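Local coordinates for protein superoxide dismutase [Mn/Fe] (Porphyromonas gingivalis, PDB 1UES) that destroys superoxide by dismuting it to dioxygen and hydrogen peroxide at a single manganese or iron ion in each subunit of a homodimer, at residues Ala68-Thr71 against Leu72-Asn75; Leu53-Ile56 against Val57-Ser60; Asn75-Phe78 against Thr79-Arg82; Phe26-Gly29 against Lys30-Thr34. The protein carries 1 engineered substitution. All coordinates share one frame; numbering follows the deposited sequence.

In the fold
Contacts 1 and 3 follow one another on helix 62-79 and share Asn75, their centres about 11 Å apart. Contact 4, on helix 21-42, faces both. It meets contact 1 at the manganese, where His27 NE2 lies 3.2 Å from His74 NE2; Asp157, His161 and water 1 complete the site. Contact 3 supplies no ligand but walls one of them, with Tyr77 CE2 3.6 Å from His27 CE1 and Phe78 CZ 3.7 Å from His27 CG. Contact 2, on helix 53-59, is the outlier: it packs Ile56 CG2 on Ala68 CB of contact 1 at 3.6 Å, while the nearest side-chain atom of Leu53 stays about 14 Å from the metal.

Contact 1. Residues Ala68-Thr71 against Leu72-Asn75; sequences AGQT and LNHN. With MN (manganese (II) ion), chain E.
The carbonyl oxygen of Gln70 is gripped twice by His74. His74 ND1 donates to Gln70 O at 2.6 Å, with an N-H...O angle of 162°, and the backbone N of His74 donates to the same oxygen at 3.0 Å. The two donors arrive from opposite faces of the carbonyl plane. Gln70 O lies close to the plane of the imidazole, so the bond fixes the rotation of the ring about CB-CG. CG stands anti to the carbonyl carbon of His74 (chi1 -72°), which swings ND1 back over the preceding turn and sends NE2 outward to the manganese, 2.2 Å away. His27, Asp157 and His161 supply the other protein ligands.

The second polar element is the amide of Gln70. Bent at chi2, its chain brings the amide obliquely beside the imidazole, NE2 3.5 Å from His74 CE1, the two planes 78° apart. NE2 donates to the metal-bound water at 3.1 Å and also bonds Tyr35 OH, while OE1 takes the indole N-H of Trp123. Asn73 turns its amide to Trp125 and the carbonyl of Gly143.

Further out, Thr71 and Asn75 run alongside each other one helical turn apart, Thr71 CG2 3.7 Å from Asn75 ND2. Thr71 and Ala68 pack on helix 53-59.

Because ND1 gives its proton to a backbone carbonyl, NE2 is left as the ligand nitrogen. The helix thus contributes a first-shell histidine and, one turn earlier, a second-shell glutamine that probably tunes the bound water, a role a glutamine also plays in relatives, though not always from this helix.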
loop_
_atom_site.group_PDB
_atom_site.type_symbol
_atom_site.label_atom_id
_atom_site.label_comp_id
_atom_site.label_asym_id
_atom_site.label_seq_id
_atom_site.Cartn_x
_atom_site.Cartn_y
_atom_site.Cartn_z
ATOM N N ALA A 68 1.539 11.912 10.881
ATOM C CA ALA A 68 2.601 12.024 11.891
ATOM C C ALA A 68 3.465 10.758 11.852
ATOM O O ALA A 68 4.705 10.840 11.794
ATOM C CB ALA A 68 1.973 12.177 13.303
ATOM N N GLY A 69 2.797 9.597 11.911
ATOM C CA GLY A 69 3.483 8.322 11.898
ATOM C C GLY A 69 4.328 8.204 10.651
ATOM O O GLY A 69 5.474 7.785 10.754
ATOM N N GLN A 70 3.779 8.607 9.503
ATOM C CA GLN A 70 4.544 8.532 8.251
ATOM C C GLN A 70 5.737 9.479 8.286
ATOM O O GLN A 70 6.822 9.116 7.816
ATOM C CB GLN A 70 3.650 8.830 7.044
ATOM C CG GLN A 70 2.751 7.644 6.634
ATOM C CD GLN A 70 3.543 6.360 6.314
ATOM O OE1 GLN A 70 3.999 5.661 7.220
ATOM N NE2 GLN A 70 3.693 6.055 5.031
ATOM N N THR A 71 5.566 10.680 8.841
ATOM C CA THR A 71 6.682 11.606 8.910
ATOM C C THR A 71 7.782 11.020 9.776
ATOM O O THR A 71 8.930 10.959 9.371
ATOM C CB THR A 71 6.257 12.987 9.446
ATOM O OG1 THR A 71 5.299 13.537 8.555
ATOM C CG2 THR A 71 7.419 13.942 9.499
ATOM N N LEU A 72 7.430 10.532 10.955
ATOM C CA LEU A 72 8.445 9.964 11.812
ATOM C C LEU A 72 9.117 8.729 11.201
ATOM O O LEU A 72 10.339 8.587 11.257
ATOM C CB LEU A 72 7.827 9.608 13.166
ATOM C CG LEU A 72 8.817 8.897 14.078
ATOM C CD1 LEU A 72 9.976 9.818 14.399
ATOM C CD2 LEU A 72 8.108 8.426 15.351
ATOM N N ASN A 73 8.321 7.847 10.613
ATOM C CA ASN A 73 8.864 6.642 10.023
ATOM C C ASN A 73 9.883 7.020 8.935
ATOM O O ASN A 73 10.969 6.456 8.872
ATOM C CB ASN A 73 7.748 5.771 9.384
ATOM C CG ASN A 73 7.022 4.897 10.408
ATOM O OD1 ASN A 73 7.656 4.354 11.297
ATOM N ND2 ASN A 73 5.702 4.760 10.270
ATOM N N HIS A 74 9.531 7.960 8.073
ATOM C CA HIS A 74 10.449 8.317 6.993
ATOM C C HIS A 74 11.671 9.018 7.510
ATOM O O HIS A 74 12.749 8.828 6.966
ATOM C CB HIS A 74 9.749 9.169 5.943
ATOM C CG HIS A 74 8.780 8.384 5.122
ATOM N ND1 HIS A 74 7.473 8.199 5.497
ATOM C CD2 HIS A 74 8.944 7.690 3.977
ATOM C CE1 HIS A 74 6.860 7.422 4.622
ATOM N NE2 HIS A 74 7.731 7.099 3.685
ATOM N N ASN A 75 11.511 9.849 8.537
ATOM C CA ASN A 75 12.664 10.544 9.084
ATOM C C ASN A 75 13.712 9.569 9.577
ATOM O O ASN A 75 14.888 9.749 9.296
ATOM C CB ASN A 75 12.249 11.514 10.191
ATOM C CG ASN A 75 11.520 12.738 9.644
ATOM O OD1 ASN A 75 11.453 12.936 8.427
ATOM N ND2 ASN A 75 10.981 13.573 10.543
HETATM MN MN MN E . 7.556 5.415 2.280
HETATM O O HOH W 1 5.955 4.567 3.596
#

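Contact 2. Residues Leu53-Ile56 against Val57-Ser60; sequences LNTI and VQKS
Ser60 turns back on Ile56 because its OG sits between its own backbone N and carbonyl carbon (chi1 74°), directing the hydroxyl at Ile56 O. A second torsion completes the meeting: Ile56 CG2 lies anti to its backbone N, on the carbonyl side, where it comes 3.6 Å from Ser60 OG. This is the C-terminal end of helix 53-59, a short helix in the alpha-hairpin domain. Ser60 is the residue at which the chain leaves helical backbone angles.

The Ile56 carbonyl receives two good bonds from Ser60. OG donates at 2.7 Å to Ile56 O from above its carbonyl plane, and Ser60 N donates to the same oxygen at 2.8 Å with an N-H...O angle of 159° from the opposite face. Lys59 N adds only a weak third bond. The hydroxyl thus adds a side-chain bond to a carbonyl already held by the backbone, where the chain leaves the helix.

One turn earlier Val57 N donates to Leu53 O at 3.0 Å, and the corresponding side chains meet loosely, Leu53 CD1 4.3 Å from Val57 CG2. The buried side of the helix rests on helix 62-79: Leu53 reaches Thr71 and Asn75, and Ile56 reaches Ala68.

On the solvent side Thr55 and Lys59 point the same way and lie alongside each other. Thr55 OG1 is turned to Asp52 OD2, just before the helix, so the methyl takes the contact with the lysine chain. That chain bends at chi3 and chi4, and Thr55 CG2 touches Lys59 CD at 3.4 Å, tighter than ordinary carbon contact.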
loop_
_atom_site.group_PDB
_atom_site.type_symbol
_atom_site.label_atom_id
_atom_site.label_comp_id
_atom_site.label_asym_id
_atom_site.label_seq_id
_atom_site.Cartn_x
_atom_site.Cartn_y
_atom_site.Cartn_z
ATOM N N LEU A 53 6.992 16.158 17.108
ATOM C CA LEU A 53 6.530 15.020 16.327
ATOM C C LEU A 53 6.345 13.760 17.149
ATOM O O LEU A 53 5.345 13.072 17.043
ATOM C CB LEU A 53 7.504 14.780 15.175
ATOM C CG LEU A 53 7.114 13.701 14.160
ATOM C CD1 LEU A 53 5.750 13.986 13.575
ATOM C CD2 LEU A 53 8.205 13.660 13.058
ATOM N N ASN A 54 7.319 13.449 17.983
ATOM C CA ASN A 54 7.214 12.268 18.810
ATOM C C ASN A 54 5.942 12.231 19.666
ATOM O O ASN A 54 5.305 11.185 19.823
ATOM C CB ASN A 54 8.441 12.201 19.694
ATOM C CG ASN A 54 8.970 10.819 19.811
ATOM O OD1 ASN A 54 8.918 10.221 20.882
ATOM N ND2 ASN A 54 9.484 10.289 18.711
ATOM N N THR A 55 5.566 13.379 20.225
ATOM C CA THR A 55 4.358 13.461 21.053
ATOM C C THR A 55 3.128 13.199 20.191
ATOM O O THR A 55 2.212 12.491 20.578
ATOM C CB THR A 55 4.239 14.861 21.700
ATOM O OG1 THR A 55 5.318 15.044 22.624
ATOM C CG2 THR A 55 2.909 15.028 22.432
ATOM N N ILE A 56 3.104 13.771 18.996
ATOM C CA ILE A 56 1.952 13.546 18.143
ATOM C C ILE A 56 1.812 12.071 17.758
ATOM O O ILE A 56 0.704 11.556 17.683
ATOM C CB ILE A 56 2.032 14.409 16.861
ATOM C CG1 ILE A 56 2.143 15.886 17.245
ATOM C CG2 ILE A 56 0.804 14.166 16.004
ATOM C CD1 ILE A 56 2.507 16.802 16.058
ATOM N N VAL A 57 2.929 11.393 17.495
ATOM C CA VAL A 57 2.839 9.989 17.121
ATOM C C VAL A 57 2.392 9.123 18.304
ATOM O O VAL A 57 1.694 8.141 18.113
ATOM C CB VAL A 57 4.191 9.437 16.565
ATOM C CG1 VAL A 57 4.040 7.944 16.208
ATOM C CG2 VAL A 57 4.616 10.226 15.309
ATOM N N GLN A 58 2.803 9.490 19.511
ATOM C CA GLN A 58 2.404 8.722 20.697
ATOM C C GLN A 58 0.952 8.920 21.096
ATOM O O GLN A 58 0.342 8.024 21.693
ATOM C CB GLN A 58 3.243 9.094 21.921
ATOM C CG GLN A 58 4.724 9.171 21.725
ATOM C CD GLN A 58 5.444 9.672 22.957
ATOM O OE1 GLN A 58 6.386 9.036 23.434
ATOM N NE2 GLN A 58 5.022 10.823 23.475
ATOM N N LYS A 59 0.376 10.070 20.754
ATOM C CA LYS A 59 -0.988 10.367 21.194
ATOM C C LYS A 59 -2.100 10.534 20.173
ATOM O O LYS A 59 -3.273 10.322 20.488
ATOM C CB LYS A 59 -0.991 11.642 22.049
ATOM C CG LYS A 59 0.168 11.824 23.036
ATOM C CD LYS A 59 0.205 13.286 23.523
ATOM C CE LYS A 59 0.142 13.389 25.032
ATOM N NZ LYS A 59 1.468 13.764 25.614
ATOM N N SER A 60 -1.768 10.952 18.963
ATOM C CA SER A 60 -2.809 11.188 17.985
ATOM C C SER A 60 -3.467 9.970 17.380
ATOM O O SER A 60 -3.027 8.835 17.576
ATOM C CB SER A 60 -2.273 12.082 16.866
ATOM O OG SER A 60 -1.400 11.361 16.020
#

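Contact 3. Residues Asn75-Phe78 against Thr79-Arg82; sequences NLYF and TQFR
Thr79 bonds back to Asn75 O through its hydroxyl: OG1 donates to that carbonyl at 2.8 Å, only slightly tilted from its plane. The backbone N of Thr79 reaches the same oxygen in a weak bond of 3.3 Å. OG1 stands between the backbone N and carbonyl carbon of Thr79 (chi1 56°), the rotamer that folds it back along the helix, so the side chain supplies the stronger of the two bonds.

The following donor, Gln80 N, bonds Tyr77 O at 3.3 Å. It comes from well above the carbonyl plane, with an N-H...O angle of 162°, and spans three residues where a regular alpha-helical bond spans four. The amide of Gln80 is satisfied elsewhere, NE2 by the backbone O of Thr155, the engineered residue, and OE1 by Arg190, which also bonds Leu76 O. Phe78 O accepts from Tyr10 OH. Beyond the turn, Arg82 NH1 donates to two carbonyls, Thr79 O at 3.1 Å and Phe81 O at 2.9 Å, tying the guanidinium to the departing chain.

The apolar half is an edge-to-face pair. Phe81 presents CE2 to the centre of one Tyr77 face, 3.5 Å above the plane, with the ring planes at 82° and the centroids 4.9 Å apart. Phe81 CE2 also lies 3.5 Å from Tyr77 CE1.

Here helix 62-79 gives way to the loop that leads to helix 91-101. Tyr77 and Phe78 both pack against His27 of helix 21-42, a manganese ligand. Tyr77 and Gln80 lie against strand 151-157, while Thr79 and Arg82 meet helix 184-190.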
loop_
_atom_site.group_PDB
_atom_site.type_symbol
_atom_site.label_atom_id
_atom_site.label_comp_id
_atom_site.label_asym_id
_atom_site.label_seq_id
_atom_site.Cartn_x
_atom_site.Cartn_y
_atom_site.Cartn_z
ATOM N N ASN A 75 11.511 9.849 8.537
ATOM C CA ASN A 75 12.664 10.544 9.084
ATOM C C ASN A 75 13.712 9.569 9.577
ATOM O O ASN A 75 14.888 9.749 9.296
ATOM C CB ASN A 75 12.249 11.514 10.191
ATOM C CG ASN A 75 11.520 12.738 9.644
ATOM O OD1 ASN A 75 11.453 12.936 8.427
ATOM N ND2 ASN A 75 10.981 13.573 10.543
ATOM N N LEU A 76 13.296 8.530 10.293
ATOM C CA LEU A 76 14.216 7.512 10.770
ATOM C C LEU A 76 14.729 6.645 9.613
ATOM O O LEU A 76 15.891 6.249 9.555
ATOM C CB LEU A 76 13.496 6.636 11.794
ATOM C CG LEU A 76 13.122 7.414 13.074
ATOM C CD1 LEU A 76 12.145 6.615 13.890
ATOM C CD2 LEU A 76 14.390 7.737 13.894
ATOM N N TYR A 77 13.847 6.328 8.682
ATOM C CA TYR A 77 14.224 5.495 7.562
ATOM C C TYR A 77 15.329 6.137 6.714
ATOM O O TYR A 77 16.398 5.561 6.500
ATOM C CB TYR A 77 12.945 5.214 6.736
ATOM C CG TYR A 77 13.152 4.549 5.394
ATOM C CD1 TYR A 77 13.246 3.165 5.291
ATOM C CD2 TYR A 77 13.126 5.307 4.210
ATOM C CE1 TYR A 77 13.298 2.534 4.040
ATOM C CE2 TYR A 77 13.171 4.685 2.953
ATOM C CZ TYR A 77 13.248 3.295 2.883
ATOM O OH TYR A 77 13.154 2.658 1.665
ATOM N N PHE A 78 15.129 7.362 6.265
ATOM C CA PHE A 78 16.164 7.939 5.419
ATOM C C PHE A 78 17.445 8.198 6.182
ATOM O O PHE A 78 18.520 8.092 5.624
ATOM C CB PHE A 78 15.701 9.234 4.774
ATOM C CG PHE A 78 14.663 9.030 3.710
ATOM C CD1 PHE A 78 13.384 9.553 3.878
ATOM C CD2 PHE A 78 14.957 8.289 2.562
ATOM C CE1 PHE A 78 12.411 9.345 2.930
ATOM C CE2 PHE A 78 13.952 8.073 1.596
ATOM C CZ PHE A 78 12.702 8.605 1.795
ATOM N N THR A 79 17.351 8.522 7.454
ATOM C CA THR A 79 18.597 8.832 8.150
ATOM C C THR A 79 19.440 7.641 8.571
ATOM O O THR A 79 20.574 7.821 9.027
ATOM C CB THR A 79 18.359 9.751 9.367
ATOM O OG1 THR A 79 17.401 9.177 10.261
ATOM C CG2 THR A 79 17.900 11.102 8.890
ATOM N N GLN A 80 18.944 6.428 8.372
ATOM C CA GLN A 80 19.719 5.284 8.822
ATOM C C GLN A 80 20.587 4.676 7.740
ATOM O O GLN A 80 21.322 3.732 8.017
ATOM C CB GLN A 80 18.798 4.201 9.389
ATOM C CG GLN A 80 18.016 3.478 8.294
ATOM C CD GLN A 80 16.725 2.804 8.739
ATOM O OE1 GLN A 80 16.341 2.777 9.921
ATOM N NE2 GLN A 80 16.030 2.244 7.764
ATOM N N PHE A 81 20.498 5.220 6.539
ATOM C CA PHE A 81 21.248 4.699 5.389
ATOM C C PHE A 81 22.445 5.545 5.002
ATOM O O PHE A 81 22.427 6.761 5.169
ATOM C CB PHE A 81 20.318 4.600 4.156
ATOM C CG PHE A 81 19.134 3.698 4.338
ATOM C CD1 PHE A 81 19.276 2.411 4.852
ATOM C CD2 PHE A 81 17.862 4.122 3.944
ATOM C CE1 PHE A 81 18.164 1.560 4.966
ATOM C CE2 PHE A 81 16.753 3.279 4.053
ATOM C CZ PHE A 81 16.901 2.002 4.562
ATOM N N ARG A 82 23.484 4.886 4.475
ATOM C CA ARG A 82 24.675 5.556 3.996
ATOM C C ARG A 82 25.384 4.672 3.002
ATOM O O ARG A 82 25.249 3.455 3.047
ATOM C CB ARG A 82 25.688 5.822 5.129
ATOM C CG ARG A 82 25.251 6.840 6.179
ATOM C CD ARG A 82 25.256 8.258 5.612
ATOM N NE ARG A 82 25.149 9.252 6.684
ATOM C CZ ARG A 82 24.072 9.410 7.449
ATOM N NH1 ARG A 82 23.002 8.643 7.256
ATOM N NH2 ARG A 82 24.071 10.324 8.420
#

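Contact 4. Residues Phe26-Gly29 against Lys30-Thr34; sequences FHHG and KHLKT. With MN (manganese (II) ion), chain E.
Helix 21-42 carries the first manganese ligand, His27, where it widens into pi-type turns, and the bonds from Phe26 and His27 across to Lys30, His31 and Leu32 record that widening. Phe26 O accepts from His31 N at 2.8 Å, five residues on and almost straight (N-H...O 167°). Lys30 N joins on the same oxygen at 2.9 Å, from above the carbonyl plane and less straight (140°). The five-residue step repeats as Leu32 N bonds His27 O at 3.0 Å.

With CG anti to the backbone N (chi1 -160°), the His27 ring swings off the helix and places NE2 2.2 Å from the manganese. His74, Asp157, His161 and a water complete this site of the iron/manganese superoxide dismutase fold, in which helices 21-42 and 62-79, the long pair of the alpha-hairpin domain, each lend a histidine. His31 CB lies at the edge of the His27 ring, 4.4 Å from His27 CD2.

The His31 ring sets its CD2 edge 3.3 Å from Phe26 O, stacks on His161 and bonds Tyr164 OH of the second subunit through NE2, linking the metal site to the dimer interface. On another side of the helix His28 CD2 lies 3.9 Å from Leu32 CD2, the two side chains crossing at a slant, while His28 NE2 bonds Ile6 O. Lys33 curls back through three bends, and its NZ donates to Lys30 O in the carbonyl plane, on a lone pair.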
loop_
_atom_site.group_PDB
_atom_site.type_symbol
_atom_site.label_atom_id
_atom_site.label_comp_id
_atom_site.label_asym_id
_atom_site.label_seq_id
_atom_site.Cartn_x
_atom_site.Cartn_y
_atom_site.Cartn_z
ATOM N N PHE A 26 11.150 10.872 -5.669
ATOM C CA PHE A 26 9.731 10.774 -5.386
ATOM C C PHE A 26 9.432 10.428 -3.919
ATOM O O PHE A 26 8.538 11.005 -3.294
ATOM C CB PHE A 26 9.083 9.718 -6.308
ATOM C CG PHE A 26 8.992 10.171 -7.720
ATOM C CD1 PHE A 26 7.982 11.058 -8.086
ATOM C CD2 PHE A 26 9.941 9.794 -8.656
ATOM C CE1 PHE A 26 7.912 11.587 -9.377
ATOM C CE2 PHE A 26 9.898 10.310 -9.958
ATOM C CZ PHE A 26 8.877 11.215 -10.324
ATOM N N HIS A 27 10.187 9.479 -3.380
ATOM C CA HIS A 27 9.939 9.015 -2.012
ATOM C C HIS A 27 10.159 10.131 -0.999
ATOM O O HIS A 27 9.278 10.425 -0.175
ATOM C CB HIS A 27 10.847 7.797 -1.715
ATOM C CG HIS A 27 10.366 6.970 -0.570
ATOM N ND1 HIS A 27 10.973 5.795 -0.185
ATOM C CD2 HIS A 27 9.299 7.130 0.240
ATOM C CE1 HIS A 27 10.297 5.261 0.816
ATOM N NE2 HIS A 27 9.272 6.049 1.079
ATOM N N HIS A 28 11.346 10.719 -1.041
ATOM C CA HIS A 28 11.665 11.812 -0.142
ATOM C C HIS A 28 11.090 13.135 -0.645
ATOM O O HIS A 28 10.398 13.837 0.090
ATOM C CB HIS A 28 13.188 11.931 0.039
ATOM C CG HIS A 28 13.608 13.159 0.775
ATOM N ND1 HIS A 28 13.898 14.342 0.129
ATOM C CD2 HIS A 28 13.705 13.420 2.102
ATOM C CE1 HIS A 28 14.147 15.282 1.027
ATOM N NE2 HIS A 28 14.033 14.747 2.231
ATOM N N GLY A 29 11.359 13.478 -1.904
ATOM C CA GLY A 29 10.877 14.748 -2.417
ATOM C C GLY A 29 9.379 14.960 -2.581
ATOM O O GLY A 29 8.913 16.102 -2.525
ATOM N N LYS A 30 8.617 13.897 -2.811
ATOM C CA LYS A 30 7.182 14.045 -3.013
ATOM C C LYS A 30 6.338 13.407 -1.914
ATOM O O LYS A 30 5.499 14.081 -1.320
ATOM C CB LYS A 30 6.789 13.472 -4.375
ATOM C CG LYS A 30 7.461 14.222 -5.528
ATOM C CD LYS A 30 6.972 15.670 -5.551
ATOM C CE LYS A 30 7.379 16.403 -6.848
ATOM N NZ LYS A 30 8.495 17.344 -6.573
ATOM N N HIS A 31 6.535 12.114 -1.649
ATOM C CA HIS A 31 5.749 11.469 -0.590
ATOM C C HIS A 31 5.960 12.077 0.773
ATOM O O HIS A 31 4.985 12.411 1.474
ATOM C CB HIS A 31 6.083 9.988 -0.490
ATOM C CG HIS A 31 5.563 9.184 -1.630
ATOM N ND1 HIS A 31 4.334 8.571 -1.616
ATOM C CD2 HIS A 31 6.128 8.873 -2.822
ATOM C CE1 HIS A 31 4.163 7.911 -2.746
ATOM N NE2 HIS A 31 5.232 8.081 -3.498
ATOM N N LEU A 32 7.218 12.177 1.199
ATOM C CA LEU A 32 7.465 12.748 2.514
ATOM C C LEU A 32 7.031 14.210 2.588
ATOM O O LEU A 32 6.460 14.644 3.580
ATOM C CB LEU A 32 8.923 12.573 2.919
ATOM C CG LEU A 32 9.337 13.052 4.320
ATOM C CD1 LEU A 32 8.394 12.476 5.408
ATOM C CD2 LEU A 32 10.759 12.583 4.590
ATOM N N LYS A 33 7.288 14.984 1.544
ATOM C CA LYS A 33 6.829 16.358 1.535
ATOM C C LYS A 33 5.297 16.403 1.742
ATOM O O LYS A 33 4.772 17.236 2.493
ATOM C CB LYS A 33 7.220 17.004 0.200
ATOM C CG LYS A 33 6.709 18.429 0.021
ATOM C CD LYS A 33 6.060 18.622 -1.363
ATOM C CE LYS A 33 4.755 17.826 -1.548
ATOM N NZ LYS A 33 4.788 16.719 -2.555
ATOM N N THR A 34 4.559 15.511 1.081
ATOM C CA THR A 34 3.112 15.493 1.230
ATOM C C THR A 34 2.688 15.156 2.666
ATOM O O THR A 34 1.742 15.765 3.209
ATOM C CB THR A 34 2.479 14.477 0.245
ATOM O OG1 THR A 34 2.697 14.935 -1.096
ATOM C CG2 THR A 34 1.012 14.338 0.471
HETATM MN MN MN E . 7.556 5.415 2.280
HETATM O O HOH W 1 5.955 4.567 3.596
#